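Local coordinates for protein pentafunctional AROM polypeptide (Schizosaccharomyces pombe, PDB 5SWV) that carries the dehydroquinate dehydratase and shikimate dehydrogenase parts of AROM and probably catalyses these two steps of the shikimate pathway, at residues K9-F14 and G247-E252; Q4-K9 and K215-V220; L277-T282 and A510-W515. All coordinates share one frame; numbering follows the deposited sequence.

In the fold
Contacts 1 and 2 share Lys9, and their centres lie about 10 Å apart; they touch where Phe14 N probably bonds Thr218 O, joining neighbouring strands 13-17 and 218-220 of one parallel sheet. Contact 1 lies at the surface, built on one salt bridge with an isoleucine over the guanidinium. Contact 2, partly buried, packs a phenylalanine ring edge on helix backbone and adds a Met-aromatic contact. Contact 3 is buried and wholly apolar, two leucines meeting one phenylalanine. Its centre is about 11 Å from that of contact 1, which it touches through a probable hydrogen bond from Thr282 N to Glu252 O. Contacts 2 and 3 do not touch; their nearest atoms are about 5 Å apart.

Contact 1 of 3, residues K9-F14 and G247-E252; sequences KKRSTF and GEILPE
Arg11 reaches across to Glu248 and Ile249 with the far end of its side chain, and the 10.4 Å between Arg11 CA and Ile249 CA shows that the two backbones stay well apart. From CB the chain turns CG anti to the carbonyl carbon (chi1 -76°), where CG passes Lys215, and then runs extended to NE, which carries the guanidinium over the gap. At the tip the terminal nitrogens have different partners. NH2 donates to Glu248 OE1 over 2.8 Å, the one hydrogen bond across the two segments and their salt bridge. The oxygen lies at the edge of the guanidinium, almost in its plane, but the nitrogen comes to OE1 from above the carboxylate, 61° out of that plane. The two flat groups stand nearly perpendicular. The N-H...O angle of 132° makes the bond bent; only NH2 and OE1 are paired, so it is single-pronged. Glu248 is bent at chi2, and its CB lies 3.5 Å from Arg11 NH2, so the chain folds round the nitrogen that its own carboxylate binds. NH1 has an apolar neighbour instead: Ile249 CG1 sits over one face of the guanidinium, offset toward its rim, 4.1 Å from NH1. Lys10 NZ, 6.1 Å from Glu248 OE1, may add a weaker attraction to the same carboxylate. Lys9 NZ donates to Arg11 O at 3.3 Å, and also forms a salt bridge with Asp37 and a hydrogen bond to Gly517 O. The contact thus links the entry to strand 13-17, flanked in its sheet by strands 38-42 and 218-220, to the loop that leaves helix 236-245 through a Schellman motif at Gly247 and leads into strand 253-257; Arg243 of that helix touches both Arg11 and Ile249.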
# COMPACT_ATOMS: atom_id res chain seq x y z
N LYS A 9 0.96 -8.90 -11.36
CA LYS A 9 0.96 -7.44 -11.58
C LYS A 9 1.76 -7.09 -12.85
O LYS A 9 2.75 -7.75 -13.18
CB LYS A 9 1.58 -6.73 -10.36
CG LYS A 9 1.09 -5.32 -10.09
CD LYS A 9 1.44 -4.95 -8.66
CE LYS A 9 0.85 -3.62 -8.22
NZ LYS A 9 1.72 -2.49 -8.60
N LYS A 10 1.32 -6.06 -13.57
CA LYS A 10 2.00 -5.63 -14.78
C LYS A 10 3.36 -5.02 -14.49
O LYS A 10 4.34 -5.43 -15.09
CB LYS A 10 1.14 -4.64 -15.57
CG LYS A 10 0.07 -5.29 -16.44
CD LYS A 10 -0.12 -4.54 -17.75
CE LYS A 10 1.07 -4.75 -18.70
NZ LYS A 10 1.34 -3.55 -19.55
N ARG A 11 3.40 -4.06 -13.56
CA ARG A 11 4.62 -3.33 -13.20
C ARG A 11 4.77 -3.22 -11.70
O ARG A 11 3.88 -2.70 -11.03
CB ARG A 11 4.56 -1.92 -13.77
CG ARG A 11 4.84 -1.86 -15.25
CD ARG A 11 4.47 -0.53 -15.88
NE ARG A 11 4.84 -0.60 -17.30
CZ ARG A 11 4.00 -0.64 -18.34
NH1 ARG A 11 2.67 -0.56 -18.19
NH2 ARG A 11 4.51 -0.74 -19.57
N SER A 12 5.89 -3.68 -11.17
CA SER A 12 6.21 -3.47 -9.76
C SER A 12 7.50 -2.67 -9.62
O SER A 12 8.35 -2.66 -10.52
CB SER A 12 6.31 -4.81 -9.01
OG SER A 12 6.65 -5.88 -9.87
N THR A 13 7.62 -1.99 -8.48
CA THR A 13 8.81 -1.22 -8.14
C THR A 13 9.09 -1.39 -6.67
O THR A 13 8.22 -1.77 -5.92
CB THR A 13 8.62 0.29 -8.41
OG1 THR A 13 7.69 0.84 -7.48
CG2 THR A 13 8.11 0.54 -9.83
N PHE A 14 10.32 -1.11 -6.26
CA PHE A 14 10.65 -1.10 -4.84
C PHE A 14 11.67 -0.02 -4.50
O PHE A 14 12.57 0.28 -5.29
CB PHE A 14 11.12 -2.47 -4.36
CG PHE A 14 12.49 -2.88 -4.84
CD1 PHE A 14 13.63 -2.50 -4.14
CD2 PHE A 14 12.63 -3.70 -5.97
CE1 PHE A 14 14.90 -2.90 -4.56
CE2 PHE A 14 13.90 -4.10 -6.40
CZ PHE A 14 15.03 -3.69 -5.70
N GLY A 247 5.92 5.79 -24.62
CA GLY A 247 4.74 5.06 -25.06
C GLY A 247 4.37 3.76 -24.34
O GLY A 247 3.51 3.02 -24.82
N GLU A 248 4.99 3.48 -23.19
CA GLU A 248 4.66 2.30 -22.38
C GLU A 248 3.36 2.49 -21.61
O GLU A 248 2.51 1.63 -21.67
CB GLU A 248 5.78 1.95 -21.40
CG GLU A 248 6.94 1.17 -22.02
CD GLU A 248 6.63 -0.30 -22.30
OE1 GLU A 248 6.67 -1.12 -21.34
OE2 GLU A 248 6.37 -0.64 -23.48
N ILE A 249 3.22 3.59 -20.88
CA ILE A 249 1.96 3.95 -20.19
C ILE A 249 1.17 4.95 -21.02
O ILE A 249 1.66 6.06 -21.26
CB ILE A 249 2.24 4.59 -18.82
CG1 ILE A 249 2.77 3.53 -17.87
CG2 ILE A 249 0.98 5.23 -18.24
CD1 ILE A 249 3.38 4.09 -16.60
N LEU A 250 -0.04 4.58 -21.42
CA LEU A 250 -0.91 5.46 -22.21
C LEU A 250 -1.86 6.30 -21.33
O LEU A 250 -2.25 5.86 -20.25
CB LEU A 250 -1.73 4.66 -23.25
CG LEU A 250 -1.01 3.86 -24.35
CD1 LEU A 250 -2.00 3.40 -25.43
CD2 LEU A 250 0.13 4.62 -25.00
N PRO A 251 -2.21 7.52 -21.79
CA PRO A 251 -3.19 8.37 -21.12
C PRO A 251 -4.55 7.77 -21.04
O PRO A 251 -5.02 7.17 -22.00
CB PRO A 251 -3.26 9.61 -22.02
CG PRO A 251 -1.96 9.66 -22.70
CD PRO A 251 -1.51 8.24 -22.87
N GLU A 252 -5.22 8.01 -19.92
CA GLU A 252 -6.47 7.36 -19.58
C GLU A 252 -7.41 8.41 -19.00
O GLU A 252 -6.97 9.36 -18.32
CB GLU A 252 -6.24 6.20 -18.62
CG GLU A 252 -5.92 4.87 -19.31
CD GLU A 252 -5.31 3.81 -18.39
OE1 GLU A 252 -5.85 3.55 -17.31
OE2 GLU A 252 -4.27 3.22 -18.76

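Contact 2 of 3, residues Q4-K9 and K215-V220; sequences QKFKTK and KFMTPV
Lys7 and Phe216 mark the closest backbone approach, CA to CA 7.4 Å, between the last turn of a helix and a loop running into a strand. Phe216 bridges that gap with its ring: CG is anti to the backbone N (chi1 -177°), and the ring edge meets the helix backbone, CE1 lying 3.7 Å from Phe6 O and 4.1 Å from Lys7 N, both near the ring plane. The same CE1 touches Phe6 CB at 3.9 Å, so one corner of the ring rests on the helix. Met217 adds a second layer. Its CG stands 3.7 Å above the plane of the Phe216 ring, over the centre, while its bent end carries SD to 4.0 Å from Phe6 CD2. This is a Met-aromatic contact, made obliquely, with the sulfur 5.3 Å from the centroid of the Phe6 ring. Helix 3-8 is thereby packed against the approach to strand 218-220. That strand pairs in parallel with strand 13-17, and Phe216 and Met217 also reach Ile199 of strand 198-203, consistent with closure of the (beta/alpha)8 barrel of a type I dehydroquinase.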
# COMPACT_ATOMS: atom_id res chain seq x y z
N GLN A 4 3.78 -13.94 -5.93
CA GLN A 4 2.71 -14.25 -6.89
C GLN A 4 1.91 -12.99 -7.23
O GLN A 4 1.53 -12.77 -8.39
CB GLN A 4 1.80 -15.36 -6.33
CG GLN A 4 0.82 -16.00 -7.32
CD GLN A 4 1.50 -16.53 -8.59
OE1 GLN A 4 1.00 -16.34 -9.71
NE2 GLN A 4 2.65 -17.19 -8.43
N LYS A 5 1.67 -12.16 -6.21
CA LYS A 5 1.09 -10.83 -6.37
C LYS A 5 1.88 -9.98 -7.37
O LYS A 5 1.32 -9.43 -8.32
CB LYS A 5 1.07 -10.10 -5.01
CG LYS A 5 -0.11 -9.14 -4.84
CD LYS A 5 -1.27 -9.83 -4.15
CE LYS A 5 -1.04 -9.91 -2.65
NZ LYS A 5 -2.14 -10.66 -2.01
N PHE A 6 3.19 -9.91 -7.14
CA PHE A 6 4.12 -9.12 -7.97
C PHE A 6 4.24 -9.66 -9.41
O PHE A 6 4.43 -8.88 -10.36
CB PHE A 6 5.53 -9.08 -7.32
CG PHE A 6 5.64 -8.30 -6.01
CD1 PHE A 6 4.58 -7.52 -5.49
CD2 PHE A 6 6.85 -8.29 -5.33
CE1 PHE A 6 4.75 -6.82 -4.30
CE2 PHE A 6 7.01 -7.57 -4.16
CZ PHE A 6 5.96 -6.84 -3.64
N LYS A 7 4.14 -10.98 -9.55
CA LYS A 7 4.29 -11.66 -10.84
C LYS A 7 3.13 -11.42 -11.79
O LYS A 7 3.34 -11.23 -12.99
CB LYS A 7 4.45 -13.17 -10.65
CG LYS A 7 5.82 -13.62 -10.18
CD LYS A 7 5.88 -15.12 -9.98
CE LYS A 7 5.71 -15.86 -11.30
NZ LYS A 7 6.38 -17.19 -11.27
N THR A 8 1.91 -11.47 -11.26
CA THR A 8 0.70 -11.24 -12.06
C THR A 8 0.43 -9.75 -12.25
O THR A 8 -0.29 -9.38 -13.18
CB THR A 8 -0.55 -11.89 -11.45
OG1 THR A 8 -0.74 -11.39 -10.12
CG2 THR A 8 -0.43 -13.41 -11.44
N LYS A 9 0.96 -8.90 -11.36
CA LYS A 9 0.96 -7.44 -11.58
C LYS A 9 1.76 -7.09 -12.85
O LYS A 9 2.75 -7.75 -13.18
CB LYS A 9 1.58 -6.73 -10.36
CG LYS A 9 1.09 -5.32 -10.09
CD LYS A 9 1.44 -4.95 -8.66
CE LYS A 9 0.85 -3.62 -8.22
NZ LYS A 9 1.72 -2.49 -8.60
N LYS A 215 10.01 -4.20 -16.24
CA LYS A 215 8.67 -4.05 -15.63
C LYS A 215 8.61 -4.64 -14.25
O LYS A 215 7.99 -4.07 -13.38
CB LYS A 215 7.60 -4.64 -16.54
CG LYS A 215 7.49 -3.83 -17.83
CD LYS A 215 6.43 -4.31 -18.80
CE LYS A 215 6.68 -5.75 -19.21
NZ LYS A 215 6.22 -6.01 -20.60
N PHE A 216 9.29 -5.76 -14.05
CA PHE A 216 9.24 -6.51 -12.81
C PHE A 216 10.27 -6.05 -11.78
O PHE A 216 11.47 -6.23 -11.97
CB PHE A 216 9.45 -7.99 -13.10
CG PHE A 216 9.35 -8.85 -11.90
CD1 PHE A 216 8.11 -9.12 -11.33
CD2 PHE A 216 10.50 -9.38 -11.31
CE1 PHE A 216 8.01 -9.92 -10.19
CE2 PHE A 216 10.41 -10.17 -10.17
CZ PHE A 216 9.16 -10.44 -9.61
N MET A 217 9.77 -5.47 -10.68
CA MET A 217 10.57 -5.08 -9.49
C MET A 217 11.78 -4.20 -9.81
O MET A 217 12.92 -4.56 -9.52
CB MET A 217 11.01 -6.31 -8.68
CG MET A 217 9.86 -7.10 -8.08
SD MET A 217 10.44 -8.53 -7.12
CE MET A 217 11.04 -7.71 -5.64
N THR A 218 11.50 -3.04 -10.40
CA THR A 218 12.54 -2.04 -10.68
C THR A 218 12.86 -1.30 -9.39
O THR A 218 11.94 -0.93 -8.66
CB THR A 218 12.09 -1.02 -11.74
OG1 THR A 218 11.80 -1.70 -12.96
CG2 THR A 218 13.16 0.00 -12.01
N PRO A 219 14.15 -1.08 -9.10
CA PRO A 219 14.44 -0.21 -7.97
C PRO A 219 14.28 1.26 -8.32
O PRO A 219 14.60 1.68 -9.44
CB PRO A 219 15.89 -0.53 -7.62
CG PRO A 219 16.46 -1.11 -8.85
CD PRO A 219 15.34 -1.82 -9.55
N VAL A 220 13.76 2.00 -7.36
CA VAL A 220 13.57 3.43 -7.45
C VAL A 220 14.06 4.08 -6.16
O VAL A 220 14.28 3.41 -5.15
CB VAL A 220 12.09 3.81 -7.67
CG1 VAL A 220 11.57 3.18 -8.96
CG2 VAL A 220 11.21 3.42 -6.48

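Contact 3 of 3, residues L277-T282 and A510-W515; sequences LGLPHT and ASFHLW
Leu277 and Leu279 meet Phe512 through apolar contacts alone, and the far rim of one ring carries them all. Leu277 CD1 lies 3.8 Å from Phe512 CE2 and equally near CZ, while Leu279 CD1 comes to 4.0 Å from Phe512 CZ. Both methyls approach obliquely to the ring. Leu279 and Phe512 point at each other from opposite directions, whereas the Leu277 chain runs at a slant to the phenylalanine. With CG of Phe512 anti to the backbone N (chi1 176°), the ring end comes nearer the leucines than the direction of CB would suggest; together with the leucine chains it spans the 11.2 Å between Leu277 CA and Phe512 CA. The ring also touches His270, Ala273 and Tyr274 of helix 266-277.

Among the hydrogen bonds around the contact, Leu277 O is bonded to Asn240 of helix 236-245; on the helix of Phe512, Ser511 OG pairs with Thr335 OG1 and Trp515 NE1 with Ile336 O, so strand 335-340 holds that segment too. Helix 500-516, from the C-terminal part of the chain, is thus laid against the mixed sheet and helix 266-277 of the substrate-binding domain, consistent with the shikimate dehydrogenase fold, in which C-terminal helices return to pack on the N-terminal domain.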
# COMPACT_ATOMS: atom_id res chain seq x y z
N LEU A 277 2.68 11.76 -9.13
CA LEU A 277 3.23 10.47 -9.57
C LEU A 277 3.69 10.43 -11.02
O LEU A 277 4.14 9.37 -11.49
CB LEU A 277 2.20 9.38 -9.31
CG LEU A 277 2.30 8.93 -7.86
CD1 LEU A 277 0.97 8.97 -7.18
CD2 LEU A 277 2.94 7.56 -7.80
N GLY A 278 3.62 11.56 -11.72
CA GLY A 278 4.14 11.68 -13.08
C GLY A 278 3.27 11.00 -14.11
O GLY A 278 3.77 10.54 -15.14
N LEU A 279 1.97 10.94 -13.84
CA LEU A 279 1.01 10.27 -14.70
C LEU A 279 0.27 11.28 -15.58
O LEU A 279 0.06 12.42 -15.18
CB LEU A 279 0.02 9.46 -13.86
CG LEU A 279 0.56 8.23 -13.12
CD1 LEU A 279 -0.59 7.52 -12.42
CD2 LEU A 279 1.26 7.25 -14.06
N PRO A 280 -0.18 10.86 -16.78
CA PRO A 280 -0.76 11.79 -17.75
C PRO A 280 -2.27 11.75 -17.81
O PRO A 280 -2.84 12.11 -18.83
CB PRO A 280 -0.23 11.22 -19.07
CG PRO A 280 -0.32 9.74 -18.84
CD PRO A 280 -0.11 9.50 -17.35
N HIS A 281 -2.94 11.32 -16.74
CA HIS A 281 -4.36 10.99 -16.82
C HIS A 281 -5.20 12.25 -16.60
O HIS A 281 -4.68 13.30 -16.21
CB HIS A 281 -4.71 9.89 -15.81
CG HIS A 281 -3.90 8.63 -15.93
ND1 HIS A 281 -3.64 8.01 -17.13
CD2 HIS A 281 -3.31 7.85 -14.99
CE1 HIS A 281 -2.92 6.92 -16.93
NE2 HIS A 281 -2.71 6.80 -15.63
N THR A 282 -6.50 12.15 -16.87
CA THR A 282 -7.46 13.18 -16.47
C THR A 282 -8.58 12.56 -15.66
O THR A 282 -8.86 11.37 -15.82
CB THR A 282 -8.06 13.89 -17.69
OG1 THR A 282 -8.61 12.92 -18.58
CG2 THR A 282 -7.01 14.70 -18.40
N ALA A 510 -7.53 4.87 -2.21
CA ALA A 510 -7.72 3.44 -2.44
C ALA A 510 -8.21 3.13 -3.87
O ALA A 510 -7.74 2.18 -4.50
CB ALA A 510 -8.72 2.89 -1.43
N SER A 511 -9.14 3.94 -4.37
CA SER A 511 -9.62 3.76 -5.73
C SER A 511 -8.49 3.99 -6.71
O SER A 511 -8.30 3.20 -7.65
CB SER A 511 -10.77 4.71 -6.02
OG SER A 511 -11.88 4.44 -5.19
N PHE A 512 -7.72 5.04 -6.46
CA PHE A 512 -6.53 5.37 -7.27
C PHE A 512 -5.51 4.23 -7.31
O PHE A 512 -4.95 3.94 -8.38
CB PHE A 512 -5.88 6.67 -6.74
CG PHE A 512 -4.60 7.03 -7.45
CD1 PHE A 512 -4.63 7.80 -8.61
CD2 PHE A 512 -3.36 6.62 -6.95
CE1 PHE A 512 -3.46 8.14 -9.27
CE2 PHE A 512 -2.18 6.96 -7.61
CZ PHE A 512 -2.23 7.73 -8.77
N HIS A 513 -5.27 3.61 -6.15
CA HIS A 513 -4.37 2.47 -6.06
C HIS A 513 -4.93 1.28 -6.86
O HIS A 513 -4.21 0.66 -7.65
CB HIS A 513 -4.09 2.12 -4.59
CG HIS A 513 -3.20 0.92 -4.38
ND1 HIS A 513 -3.54 -0.12 -3.54
CD2 HIS A 513 -1.99 0.60 -4.89
CE1 HIS A 513 -2.58 -1.02 -3.53
NE2 HIS A 513 -1.63 -0.61 -4.35
N LEU A 514 -6.22 1.00 -6.72
CA LEU A 514 -6.81 -0.10 -7.49
C LEU A 514 -6.72 0.14 -8.99
O LEU A 514 -6.59 -0.81 -9.75
CB LEU A 514 -8.28 -0.35 -7.08
CG LEU A 514 -8.49 -0.87 -5.66
CD1 LEU A 514 -9.88 -0.48 -5.19
CD2 LEU A 514 -8.24 -2.37 -5.55
N TRP A 515 -6.76 1.39 -9.43
CA TRP A 515 -6.63 1.71 -10.86
C TRP A 515 -5.22 1.72 -11.41
O TRP A 515 -4.98 1.11 -12.43
CB TRP A 515 -7.28 3.04 -11.16
CG TRP A 515 -8.76 3.00 -11.13
CD1 TRP A 515 -9.58 2.01 -11.61
CD2 TRP A 515 -9.62 4.03 -10.65
NE1 TRP A 515 -10.89 2.35 -11.42
CE2 TRP A 515 -10.94 3.60 -10.85
CE3 TRP A 515 -9.39 5.28 -10.06
CZ2 TRP A 515 -12.04 4.37 -10.49
CZ3 TRP A 515 -10.49 6.05 -9.70
CH2 TRP A 515 -11.79 5.59 -9.91